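Local coordinates for pyruvate formate-lyase 2 (Archaeoglobus fulgidus, PDB 2F3O), which is of uncertain function but belongs to the glycyl radical enzymes related to pyruvate formate-lyase, and probably acts as a lyase by means of a glycine-centred radical, at residues F129-D134 against S498-Y503; T123-A128 against T148-I153; M136-T141 against Y464-K469; N505-P510 against V528-A533. One frame throughout, in Å; residues are numbered along the deposited sequence.

Interaction 1: residues F129-D134 against S498-Y503; sequences FPLMPD and SNVLSY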
loop_
_atom_site.group_PDB
_atom_site.type_symbol
_atom_site.label_atom_id
_atom_site.label_comp_id
_atom_site.label_asym_id
_atom_site.label_seq_id
_atom_site.Cartn_x
_atom_site.Cartn_y
_atom_site.Cartn_z
ATOM N N PHE A 129 -1.888 14.872 -27.385
ATOM C CA PHE A 129 -2.999 15.442 -28.165
ATOM C C PHE A 129 -4.358 14.721 -28.088
ATOM O O PHE A 129 -5.359 15.377 -27.781
ATOM C CB PHE A 129 -2.629 15.728 -29.629
ATOM C CG PHE A 129 -3.662 16.553 -30.348
ATOM C CD1 PHE A 129 -3.583 17.952 -30.322
ATOM C CD2 PHE A 129 -4.720 15.943 -31.036
ATOM C CE1 PHE A 129 -4.540 18.745 -30.964
ATOM C CE2 PHE A 129 -5.689 16.718 -31.685
ATOM C CZ PHE A 129 -5.596 18.131 -31.650
ATOM N N PRO A 130 -4.407 13.382 -28.336
ATOM C CA PRO A 130 -5.755 12.814 -28.368
ATOM C C PRO A 130 -6.427 12.849 -26.999
ATOM O O PRO A 130 -7.638 12.702 -26.915
ATOM C CB PRO A 130 -5.505 11.373 -28.811
ATOM C CG PRO A 130 -4.154 11.101 -28.410
ATOM C CD PRO A 130 -3.394 12.336 -28.590
ATOM N N LEU A 131 -5.633 13.116 -25.960
ATOM C CA LEU A 131 -6.063 13.049 -24.582
ATOM C C LEU A 131 -6.444 14.397 -24.032
ATOM O O LEU A 131 -7.040 14.471 -22.960
ATOM C CB LEU A 131 -4.929 12.512 -23.726
ATOM C CG LEU A 131 -4.613 11.033 -23.737
ATOM C CD1 LEU A 131 -3.416 10.791 -22.844
ATOM C CD2 LEU A 131 -5.817 10.326 -23.216
ATOM N N MET A 132 -6.054 15.461 -24.731
ATOM C CA MET A 132 -6.447 16.831 -24.347
ATOM C C MET A 132 -6.680 17.755 -25.552
ATOM O O MET A 132 -6.123 18.850 -25.596
ATOM C CB MET A 132 -5.403 17.463 -23.397
ATOM C CG MET A 132 -3.969 17.506 -23.967
ATOM S SD MET A 132 -2.654 17.945 -22.815
ATOM C CE MET A 132 -2.541 19.703 -22.963
ATOM N N PRO A 133 -7.545 17.353 -26.510
ATOM C CA PRO A 133 -7.550 18.152 -27.717
ATOM C C PRO A 133 -8.131 19.551 -27.471
ATOM O O PRO A 133 -7.668 20.537 -28.054
ATOM C CB PRO A 133 -8.410 17.328 -28.680
ATOM C CG PRO A 133 -9.267 16.513 -27.844
ATOM C CD PRO A 133 -8.551 16.274 -26.565
ATOM N N ASP A 134 -9.074 19.649 -26.551
ATOM C CA ASP A 134 -9.643 20.920 -26.201
ATOM C C ASP A 134 -8.649 21.857 -25.518
ATOM O O ASP A 134 -8.788 23.059 -25.630
ATOM C CB ASP A 134 -10.853 20.707 -25.313
ATOM C CG ASP A 134 -10.493 20.098 -23.967
ATOM O OD1 ASP A 134 -9.531 19.296 -23.863
ATOM O OD2 ASP A 134 -11.195 20.430 -22.996
ATOM N N SER A 498 -1.282 19.793 -17.680
ATOM C CA SER A 498 0.074 19.504 -17.299
ATOM C C SER A 498 0.206 18.060 -16.877
ATOM O O SER A 498 1.243 17.446 -17.076
ATOM C CB SER A 498 0.495 20.413 -16.159
ATOM O OG SER A 498 1.680 19.957 -15.539
ATOM N N ASN A 499 -0.858 17.521 -16.299
ATOM C CA ASN A 499 -0.874 16.138 -15.875
ATOM C C ASN A 499 -0.870 15.185 -17.045
ATOM O O ASN A 499 -0.150 14.181 -17.036
ATOM C CB ASN A 499 -2.043 15.878 -14.951
ATOM C CG ASN A 499 -1.764 16.346 -13.540
ATOM O OD1 ASN A 499 -0.604 16.517 -13.170
ATOM N ND2 ASN A 499 -2.804 16.559 -12.748
ATOM N N VAL A 500 -1.627 15.522 -18.078
ATOM C CA VAL A 500 -1.596 14.720 -19.286
ATOM C C VAL A 500 -0.191 14.754 -19.864
ATOM O O VAL A 500 0.376 13.721 -20.175
ATOM C CB VAL A 500 -2.638 15.177 -20.328
ATOM C CG1 VAL A 500 -2.448 14.445 -21.642
ATOM C CG2 VAL A 500 -4.039 14.932 -19.814
ATOM N N LEU A 501 0.399 15.939 -19.919
ATOM C CA LEU A 501 1.762 16.096 -20.411
ATOM C C LEU A 501 2.800 15.352 -19.568
ATOM O O LEU A 501 3.807 14.896 -20.112
ATOM C CB LEU A 501 2.120 17.581 -20.476
ATOM C CG LEU A 501 2.019 18.342 -21.801
ATOM C CD1 LEU A 501 1.459 17.479 -22.865
ATOM C CD2 LEU A 501 1.209 19.637 -21.674
ATOM N N SER A 502 2.563 15.236 -18.255
ATOM C CA SER A 502 3.531 14.594 -17.361
ATOM C C SER A 502 3.510 13.087 -17.529
ATOM O O SER A 502 4.530 12.405 -17.437
ATOM C CB SER A 502 3.291 14.969 -15.905
ATOM O OG SER A 502 4.356 15.788 -15.441
ATOM N N TYR A 503 2.320 12.580 -17.790
ATOM C CA TYR A 503 2.141 11.213 -18.174
ATOM C C TYR A 503 2.807 11.004 -19.544
ATOM O O TYR A 503 3.490 9.997 -19.767
ATOM C CB TYR A 503 0.654 10.953 -18.197
ATOM C CG TYR A 503 0.201 9.635 -18.756
ATOM C CD1 TYR A 503 0.784 8.429 -18.363
ATOM C CD2 TYR A 503 -0.874 9.590 -19.636
ATOM C CE1 TYR A 503 0.328 7.229 -18.869
ATOM C CE2 TYR A 503 -1.334 8.404 -20.143
ATOM C CZ TYR A 503 -0.741 7.223 -19.765
ATOM O OH TYR A 503 -1.239 6.045 -20.300
#
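L131 and M132 meet V500, L501 and Y503 in a buried, wholly apolar contact, where the turn joining helix 124-128 to helix 133-140 leans on the long helix 477-508. The nearest CA atoms, those of L131 and V500, are 7.1 Å apart, and V500 is the centre of the contact. Its CG1, placed anti to the backbone N (chi1 172°), receives CB of L131 at 3.8 Å and SD of M132 at 3.7 Å. M132 stands at the N-cap of helix 133-140, and its side chain, bent at chi3 (-91°), runs past V500 in the opposite sense and brings CE to within 4.0 Å of CD2 of L501. L131 reaches in another direction: its CD1 comes to the edge of the Y503 ring, 4.2 Å from CE2. The hydroxyl of that ring is hydrogen-bonded to S194 of a second subunit, which also packs on L131 through its I41, so the contact continues into the subunit interface. Since no hydrogen bond or ion pair crosses between the segments, what the two share directly is probably held by burial and the fit of a thioether and branched aliphatic groups.

Interaction 2: residues T123-A128 against T148-I153; sequences TIEAFA and TEIAGI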
loop_
_atom_site.group_PDB
_atom_site.type_symbol
_atom_site.label_atom_id
_atom_site.label_comp_id
_atom_site.label_asym_id
_atom_site.label_seq_id
_atom_site.Cartn_x
_atom_site.Cartn_y
_atom_site.Cartn_z
ATOM N N THR A 123 6.514 12.798 -31.045
ATOM C CA THR A 123 6.829 13.775 -30.018
ATOM C C THR A 123 5.975 13.589 -28.777
ATOM O O THR A 123 4.995 12.850 -28.804
ATOM C CB THR A 123 6.580 15.236 -30.488
ATOM O OG1 THR A 123 5.172 15.468 -30.649
ATOM C CG2 THR A 123 7.315 15.557 -31.769
ATOM N N ILE A 124 6.347 14.303 -27.712
ATOM C CA ILE A 124 5.571 14.366 -26.483
ATOM C C ILE A 124 4.170 14.864 -26.785
ATOM O O ILE A 124 3.199 14.269 -26.338
ATOM C CB ILE A 124 6.265 15.262 -25.427
ATOM C CG1 ILE A 124 7.639 14.694 -25.100
ATOM C CG2 ILE A 124 5.435 15.391 -24.159
ATOM C CD1 ILE A 124 8.404 15.454 -24.088
ATOM N N GLU A 125 4.069 15.916 -27.594
ATOM C CA GLU A 125 2.775 16.496 -27.964
ATOM C C GLU A 125 1.846 15.526 -28.725
ATOM O O GLU A 125 0.624 15.539 -28.524
ATOM C CB GLU A 125 2.996 17.804 -28.723
ATOM C CG GLU A 125 2.030 18.094 -29.861
ATOM C CD GLU A 125 1.854 19.589 -30.071
ATOM O OE1 GLU A 125 2.563 20.348 -29.367
ATOM O OE2 GLU A 125 0.995 20.002 -30.896
ATOM N N ALA A 126 2.433 14.660 -29.550
ATOM C CA ALA A 126 1.683 13.624 -30.248
ATOM C C ALA A 126 0.995 12.618 -29.307
ATOM O O ALA A 126 -0.114 12.171 -29.589
ATOM C CB ALA A 126 2.573 12.905 -31.224
ATOM N N PHE A 127 1.654 12.272 -28.200
ATOM C CA PHE A 127 1.056 11.453 -27.135
ATOM C C PHE A 127 -0.074 12.177 -26.457
ATOM O O PHE A 127 -1.137 11.625 -26.275
ATOM C CB PHE A 127 2.101 11.060 -26.078
ATOM C CG PHE A 127 1.635 9.986 -25.115
ATOM C CD1 PHE A 127 2.020 8.674 -25.296
ATOM C CD2 PHE A 127 0.818 10.294 -24.027
ATOM C CE1 PHE A 127 1.614 7.699 -24.416
ATOM C CE2 PHE A 127 0.394 9.325 -23.152
ATOM C CZ PHE A 127 0.794 8.024 -23.343
ATOM N N ALA A 128 0.161 13.411 -26.061
ATOM C CA ALA A 128 -0.836 14.129 -25.304
ATOM C C ALA A 128 -2.044 14.606 -26.092
ATOM O O ALA A 128 -3.110 14.739 -25.522
ATOM C CB ALA A 128 -0.217 15.262 -24.636
ATOM N N THR A 148 4.605 24.411 -20.791
ATOM C CA THR A 148 5.936 24.183 -21.319
ATOM C C THR A 148 6.359 22.739 -21.356
ATOM O O THR A 148 7.389 22.431 -21.926
ATOM C CB THR A 148 6.989 24.833 -20.476
ATOM O OG1 THR A 148 7.141 24.052 -19.297
ATOM C CG2 THR A 148 6.578 26.232 -20.119
ATOM N N GLU A 149 5.594 21.837 -20.756
ATOM C CA GLU A 149 6.033 20.431 -20.688
ATOM C C GLU A 149 5.911 19.687 -22.005
ATOM O O GLU A 149 6.245 18.518 -22.075
ATOM C CB GLU A 149 5.311 19.678 -19.582
ATOM C CG GLU A 149 5.686 20.152 -18.203
ATOM C CD GLU A 149 4.736 19.652 -17.144
ATOM O OE1 GLU A 149 5.183 19.394 -16.008
ATOM O OE2 GLU A 149 3.536 19.511 -17.443
ATOM N N ILE A 150 5.446 20.389 -23.038
ATOM C CA ILE A 150 5.460 19.937 -24.428
ATOM C C ILE A 150 6.914 19.725 -24.824
ATOM O O ILE A 150 7.252 18.822 -25.606
ATOM C CB ILE A 150 4.891 21.043 -25.356
ATOM C CG1 ILE A 150 3.481 21.412 -24.951
ATOM C CG2 ILE A 150 4.813 20.583 -26.793
ATOM C CD1 ILE A 150 2.441 20.559 -25.637
ATOM N N ALA A 151 7.769 20.558 -24.242
ATOM C CA ALA A 151 9.165 20.626 -24.615
ATOM C C ALA A 151 10.019 19.662 -23.814
ATOM O O ALA A 151 11.196 19.465 -24.135
ATOM C CB ALA A 151 9.668 22.040 -24.438
ATOM N N GLY A 152 9.427 19.070 -22.779
ATOM C CA GLY A 152 10.175 18.234 -21.836
ATOM C C GLY A 152 10.072 18.811 -20.434
ATOM O O GLY A 152 9.335 19.783 -20.221
ATOM N N ILE A 153 10.794 18.236 -19.469
ATOM C CA ILE A 153 10.665 18.707 -18.087
ATOM C C ILE A 153 11.818 19.566 -17.584
ATOM O O ILE A 153 11.611 20.745 -17.330
ATOM C CB ILE A 153 10.392 17.577 -17.079
ATOM C CG1 ILE A 153 9.279 16.668 -17.595
ATOM C CG2 ILE A 153 10.049 18.160 -15.698
ATOM C CD1 ILE A 153 7.960 17.346 -17.691
HETATM O O HOH W 1 6.324 17.832 -28.164
#
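The carboxylate of E125 is the flat side-chain group that touches the loop: I150 CG2 lies beyond its OE1, 3.4 Å away and close to the carboxylate plane, while CD1, 3.7 Å from OE1, stands off to one side of it. M136 CE covers the face on that same side, and OE2 has a weak hydrogen bond to Y140. The other flat groups involved are backbone peptides of 149-152, against which I124 packs. The motif is a short helix with a threonine N-cap, 124-128, set on the loop that leads from strand 145-147 to strand 156-157. Capping is explicit, since OG1 of T123 accepts from A126 N at 3.1 Å with an N-H...O angle of 154°. From the first turn of that helix I124 presses its aliphatic chain on the loop backbone: CB lies 3.7 Å from I150 O, and CD1 is 4.0 Å from G152 N. CG2, anti to the backbone N because chi1 is -60°, goes instead to the carbonyl of E149, 3.8 Å from its O. G152 has a phi of 120°, at which a side chain would jam against the carbonyl of A151. I124 also touches N505 and V508 of helix 477-508, so it is wedged between that helix and the loop; an alanine here would probably leave a gap between helix and loop where CG2 and CD1 had covered the E149 carbonyl and G152 N. The direct contacts are joined by one water, which accepts from E125 N at the start of the helix and donates to I150 O at 2.9 Å.

Interaction 3: residues M136-T141 against Y464-K469; sequences MQILYT and YEFGAK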
loop_
_atom_site.group_PDB
_atom_site.type_symbol
_atom_site.label_atom_id
_atom_site.label_comp_id
_atom_site.label_asym_id
_atom_site.label_seq_id
_atom_site.Cartn_x
_atom_site.Cartn_y
_atom_site.Cartn_z
ATOM N N MET A 136 -5.130 21.799 -26.023
ATOM C CA MET A 136 -4.198 22.163 -27.107
ATOM C C MET A 136 -4.721 23.296 -27.979
ATOM O O MET A 136 -3.952 24.149 -28.425
ATOM C CB MET A 136 -3.893 20.965 -27.997
ATOM C CG MET A 136 -3.389 19.790 -27.219
ATOM S SD MET A 136 -1.745 20.034 -26.546
ATOM C CE MET A 136 -0.852 19.572 -28.007
ATOM N N GLN A 137 -6.032 23.299 -28.201
ATOM C CA GLN A 137 -6.665 24.344 -28.967
ATOM C C GLN A 137 -6.576 25.711 -28.257
ATOM O O GLN A 137 -6.254 26.737 -28.877
ATOM C CB GLN A 137 -8.110 23.960 -29.232
ATOM C CG GLN A 137 -8.787 24.752 -30.329
ATOM C CD GLN A 137 -10.195 25.094 -29.947
ATOM O OE1 GLN A 137 -10.427 25.670 -28.890
ATOM N NE2 GLN A 137 -11.142 24.732 -30.783
ATOM N N ILE A 138 -6.805 25.730 -26.952
ATOM C CA ILE A 138 -6.789 27.005 -26.277
ATOM C C ILE A 138 -5.397 27.396 -25.847
ATOM O O ILE A 138 -5.156 28.559 -25.574
ATOM C CB ILE A 138 -7.819 27.109 -25.129
ATOM C CG1 ILE A 138 -7.278 26.745 -23.781
ATOM C CG2 ILE A 138 -9.011 26.227 -25.366
ATOM C CD1 ILE A 138 -8.419 26.578 -22.814
ATOM N N LEU A 139 -4.478 26.431 -25.821
ATOM C CA LEU A 139 -3.056 26.708 -25.607
ATOM C C LEU A 139 -2.539 27.550 -26.759
ATOM O O LEU A 139 -1.893 28.567 -26.570
ATOM C CB LEU A 139 -2.269 25.400 -25.555
ATOM C CG LEU A 139 -0.751 25.426 -25.764
ATOM C CD1 LEU A 139 -0.026 26.144 -24.644
ATOM C CD2 LEU A 139 -0.234 24.009 -25.904
ATOM N N TYR A 140 -2.882 27.135 -27.965
ATOM C CA TYR A 140 -2.313 27.722 -29.145
ATOM C C TYR A 140 -2.853 29.100 -29.478
ATOM O O TYR A 140 -2.240 29.817 -30.254
ATOM C CB TYR A 140 -2.440 26.756 -30.324
ATOM C CG TYR A 140 -1.366 25.699 -30.272
ATOM C CD1 TYR A 140 -1.612 24.388 -30.673
ATOM C CD2 TYR A 140 -0.093 26.013 -29.786
ATOM C CE1 TYR A 140 -0.613 23.423 -30.605
ATOM C CE2 TYR A 140 0.904 25.067 -29.719
ATOM C CZ TYR A 140 0.639 23.777 -30.127
ATOM O OH TYR A 140 1.641 22.846 -30.054
ATOM N N THR A 141 -3.964 29.503 -28.868
ATOM C CA THR A 141 -4.423 30.878 -29.032
ATOM C C THR A 141 -3.510 31.885 -28.310
ATOM O O THR A 141 -3.703 33.091 -28.443
ATOM C CB THR A 141 -5.810 31.087 -28.444
ATOM O OG1 THR A 141 -5.732 30.900 -27.028
ATOM C CG2 THR A 141 -6.818 30.138 -29.048
ATOM N N TYR A 464 -13.653 33.715 -27.926
ATOM C CA TYR A 464 -13.264 32.421 -27.408
ATOM C C TYR A 464 -14.112 32.084 -26.206
ATOM O O TYR A 464 -14.045 32.792 -25.202
ATOM C CB TYR A 464 -11.828 32.475 -26.923
ATOM C CG TYR A 464 -10.784 32.687 -27.984
ATOM C CD1 TYR A 464 -9.631 33.413 -27.705
ATOM C CD2 TYR A 464 -10.940 32.154 -29.253
ATOM C CE1 TYR A 464 -8.666 33.605 -28.658
ATOM C CE2 TYR A 464 -9.981 32.350 -30.220
ATOM C CZ TYR A 464 -8.853 33.077 -29.913
ATOM O OH TYR A 464 -7.902 33.261 -30.867
ATOM N N GLU A 465 -14.893 31.006 -26.278
ATOM C CA GLU A 465 -15.635 30.552 -25.088
ATOM C C GLU A 465 -14.816 29.552 -24.249
ATOM O O GLU A 465 -15.027 28.348 -24.331
ATOM C CB GLU A 465 -16.973 29.931 -25.483
ATOM C CG GLU A 465 -17.698 30.647 -26.613
ATOM C CD GLU A 465 -19.106 30.104 -26.814
ATOM O OE1 GLU A 465 -19.919 30.188 -25.858
ATOM O OE2 GLU A 465 -19.394 29.587 -27.919
ATOM N N PHE A 466 -13.869 30.052 -23.457
ATOM C CA PHE A 466 -12.946 29.181 -22.754
ATOM C C PHE A 466 -13.185 29.278 -21.259
ATOM O O PHE A 466 -12.593 28.532 -20.489
ATOM C CB PHE A 466 -11.482 29.578 -22.993
ATOM C CG PHE A 466 -11.003 29.476 -24.425
ATOM C CD1 PHE A 466 -9.830 30.108 -24.795
ATOM C CD2 PHE A 466 -11.701 28.761 -25.393
ATOM C CE1 PHE A 466 -9.361 30.029 -26.101
ATOM C CE2 PHE A 466 -11.246 28.690 -26.697
ATOM C CZ PHE A 466 -10.069 29.315 -27.053
ATOM N N GLY A 467 -14.017 30.216 -20.831
ATOM C CA GLY A 467 -14.201 30.439 -19.404
ATOM C C GLY A 467 -15.385 29.687 -18.846
ATOM O O GLY A 467 -16.151 29.086 -19.589
ATOM N N ALA A 468 -15.534 29.724 -17.526
ATOM C CA ALA A 468 -16.692 29.143 -16.871
ATOM C C ALA A 468 -17.924 29.920 -17.308
ATOM O O ALA A 468 -17.842 31.114 -17.593
ATOM C CB ALA A 468 -16.535 29.228 -15.371
ATOM N N LYS A 469 -19.079 29.275 -17.364
ATOM C CA LYS A 469 -20.256 30.004 -17.783
ATOM C C LYS A 469 -20.854 30.793 -16.630
ATOM O O LYS A 469 -21.925 30.456 -16.155
ATOM C CB LYS A 469 -21.294 29.062 -18.407
ATOM C CG LYS A 469 -20.967 28.619 -19.845
ATOM C CD LYS A 469 -20.247 29.721 -20.628
ATOM C CE LYS A 469 -20.352 29.515 -22.124
ATOM N NZ LYS A 469 -20.248 28.069 -22.440
#
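Q137, I138 and T141, on and close after helix 133-140, meet the two aromatic rings of loop 464-469, chiefly by CH-pi contact. Q137 comes first and contributes least: its OE1 is 3.8 Å from CE2 of F466, with the amide and ring planes 38° apart. One residue on, I138 covers a face of that phenyl ring. Its CG2 stands 3.5 Å from the ring centroid and only 10° off the normal, while its CB approaches CE1. CB of Y464 lies over the centre of the opposite face of F466, so the ring is sandwiched. T141 then turns two ways. Its methyl CG2, anti to the carbonyl carbon, is over the Y464 ring, 4.1 Å from the centroid and displaced toward the rim (26° off the normal). Its OG1 comes near the F466 edge, 3.8 Å from CE1, and donates a hydrogen bond of 2.8 Å to I138 O, approaching from above the carbonyl plane; it is also bonded to S143. Helix 477-508 serves both segments: L493 packs against I138, and H489 and Q486 bond to the carbonyls of F466 and A468. Loop 464-469, which follows helix 447-453, thus spans from helix 477-508 to helix 133-140, near the protein surface.

Interaction 4: residues N505-P510 against V528-A533; sequences NAEVKP and VSRGGA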
loop_
_atom_site.group_PDB
_atom_site.type_symbol
_atom_site.label_atom_id
_atom_site.label_comp_id
_atom_site.label_asym_id
_atom_site.label_seq_id
_atom_site.Cartn_x
_atom_site.Cartn_y
_atom_site.Cartn_z
ATOM N N ASN A 505 5.348 12.671 -20.894
ATOM C CA ASN A 505 6.785 12.648 -20.720
ATOM C C ASN A 505 7.230 11.286 -20.217
ATOM O O ASN A 505 8.103 10.665 -20.801
ATOM C CB ASN A 505 7.229 13.726 -19.752
ATOM C CG ASN A 505 7.556 15.045 -20.449
ATOM O OD1 ASN A 505 8.735 15.330 -20.728
ATOM N ND2 ASN A 505 6.521 15.865 -20.717
ATOM N N ALA A 506 6.574 10.787 -19.174
ATOM C CA ALA A 506 6.878 9.465 -18.609
ATOM C C ALA A 506 6.835 8.363 -19.644
ATOM O O ALA A 506 7.570 7.386 -19.542
ATOM C CB ALA A 506 5.929 9.137 -17.474
ATOM N N GLU A 507 5.997 8.535 -20.652
ATOM C CA GLU A 507 5.825 7.497 -21.635
ATOM C C GLU A 507 6.741 7.591 -22.826
ATOM O O GLU A 507 7.188 6.559 -23.313
ATOM C CB GLU A 507 4.386 7.446 -22.108
ATOM C CG GLU A 507 3.446 6.913 -21.067
ATOM C CD GLU A 507 3.747 5.477 -20.698
ATOM O OE1 GLU A 507 3.693 4.603 -21.590
ATOM O OE2 GLU A 507 4.018 5.218 -19.504
ATOM N N VAL A 508 7.018 8.798 -23.319
ATOM C CA VAL A 508 7.803 8.916 -24.565
ATOM C C VAL A 508 9.173 9.564 -24.405
ATOM O O VAL A 508 9.976 9.575 -25.335
ATOM C CB VAL A 508 7.025 9.627 -25.713
ATOM C CG1 VAL A 508 5.531 9.368 -25.610
ATOM C CG2 VAL A 508 7.304 11.116 -25.725
ATOM N N LYS A 509 9.437 10.090 -23.218
ATOM C CA LYS A 509 10.691 10.759 -22.921
ATOM C C LYS A 509 11.039 10.543 -21.445
ATOM O O LYS A 509 11.024 11.489 -20.634
ATOM C CB LYS A 509 10.543 12.251 -23.262
ATOM C CG LYS A 509 11.717 13.194 -22.961
ATOM C CD LYS A 509 12.823 13.003 -23.911
ATOM C CE LYS A 509 13.890 14.026 -23.662
ATOM N NZ LYS A 509 15.214 13.449 -24.025
ATOM N N PRO A 510 11.326 9.285 -21.068
ATOM C CA PRO A 510 11.952 9.177 -19.753
ATOM C C PRO A 510 13.420 9.641 -19.845
ATOM O O PRO A 510 14.009 9.645 -20.934
ATOM C CB PRO A 510 11.837 7.689 -19.414
ATOM C CG PRO A 510 11.761 6.999 -20.741
ATOM C CD PRO A 510 11.164 7.974 -21.725
ATOM N N VAL A 528 12.763 9.476 -12.895
ATOM C CA VAL A 528 12.299 10.790 -12.485
ATOM C C VAL A 528 10.971 11.298 -13.090
ATOM O O VAL A 528 10.179 11.946 -12.398
ATOM C CB VAL A 528 13.430 11.818 -12.671
ATOM C CG1 VAL A 528 13.479 12.371 -14.071
ATOM C CG2 VAL A 528 13.334 12.908 -11.614
ATOM N N SER A 529 10.686 10.953 -14.342
ATOM C CA SER A 529 9.499 11.440 -14.982
ATOM C C SER A 529 8.291 10.609 -14.581
ATOM O O SER A 529 7.149 10.922 -14.927
ATOM C CB SER A 529 9.681 11.394 -16.477
ATOM O OG SER A 529 9.753 10.068 -16.900
ATOM N N ARG A 530 8.551 9.541 -13.846
ATOM C CA ARG A 530 7.506 8.646 -13.396
ATOM C C ARG A 530 7.279 8.898 -11.887
ATOM O O ARG A 530 6.327 8.403 -11.284
ATOM C CB ARG A 530 7.929 7.208 -13.723
ATOM C CG ARG A 530 7.019 6.096 -13.238
ATOM C CD ARG A 530 5.820 5.912 -14.137
ATOM N NE ARG A 530 6.205 5.431 -15.455
ATOM C CZ ARG A 530 5.336 5.195 -16.430
ATOM N NH1 ARG A 530 4.027 5.390 -16.230
ATOM N NH2 ARG A 530 5.774 4.753 -17.603
ATOM N N GLY A 531 8.147 9.697 -11.279
ATOM C CA GLY A 531 7.891 10.115 -9.927
ATOM C C GLY A 531 8.815 9.601 -8.855
ATOM O O GLY A 531 8.505 9.730 -7.688
ATOM N N GLY A 532 9.962 9.045 -9.224
ATOM C CA GLY A 532 10.903 8.506 -8.244
ATOM C C GLY A 532 11.553 9.474 -7.266
ATOM O O GLY A 532 12.195 9.028 -6.323
ATOM N N ALA A 533 11.404 10.790 -7.469
ATOM C CA ALA A 533 12.017 11.777 -6.573
ATOM C C ALA A 533 11.288 11.768 -5.239
ATOM O O ALA A 533 10.130 11.392 -5.221
ATOM C CB ALA A 533 11.943 13.127 -7.181
#
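R530 leaves its backbone with CG anti to N, then folds back at chi2 (80°) and again at chi3, while E507 bends at chi2; these turns bring guanidinium and carboxylate together although the E507 side chain sets out away from the other segment. They form a salt bridge in which NH2 of R530 donates to OE2 of E507 at 2.6 Å, with an N-H...O angle of 147°. NH1 adds a weak bond to the same OE2 at 3.3 Å. Both bonds fall on OE2, and with the planes 73° apart this is not a coplanar two-oxygen pairing. CB of A506 lies over the centre of one guanidinium face, 4.1 Å above its plane. The contact joins the C-terminal end of helix 477-508, which K509 leaves, to the loop between helix 521-524 and strand 535-543; the arginine's charge, near the carbonyl end of the helix, probably also interacts favourably with its dipole. A leucine in place of R530 would probably leave the E507 carboxylate without its charged mate and free to turn. R530 has a further partner, E191 of a second subunit, as a long and weak ion pair. Beside it S529 packs on the helix: its OG sits 3.4 Å from CA of A506 and 3.7 Å from CA of P510, and bonds to D527. The carbonyl O of S529 meets CB of A506 at 3.3 Å.

How the interactions relate
Helix 477-508 carries one side of interactions 1 and 4, and loop 148-153 ties both to interaction 2: E149 OE2 is 2.7 Å from S498 OG, and E149 O is 3.0 Å from N505 ND2, both probable hydrogen bonds. Y503 of interaction 1 also meets the F127 ring of interaction 2 edge-to-face. Interaction 3 joins the group through helix 133-140, where M136 CG lies 3.6 Å from CD1 of F129. It stays remote from interaction 4, their nearest atoms being about 11 Å apart. A triethylene glycol, probably from the crystallisation liquor, lies about 5 Å from the I150 side chain, and a glycerol about 11 Å from that of E149.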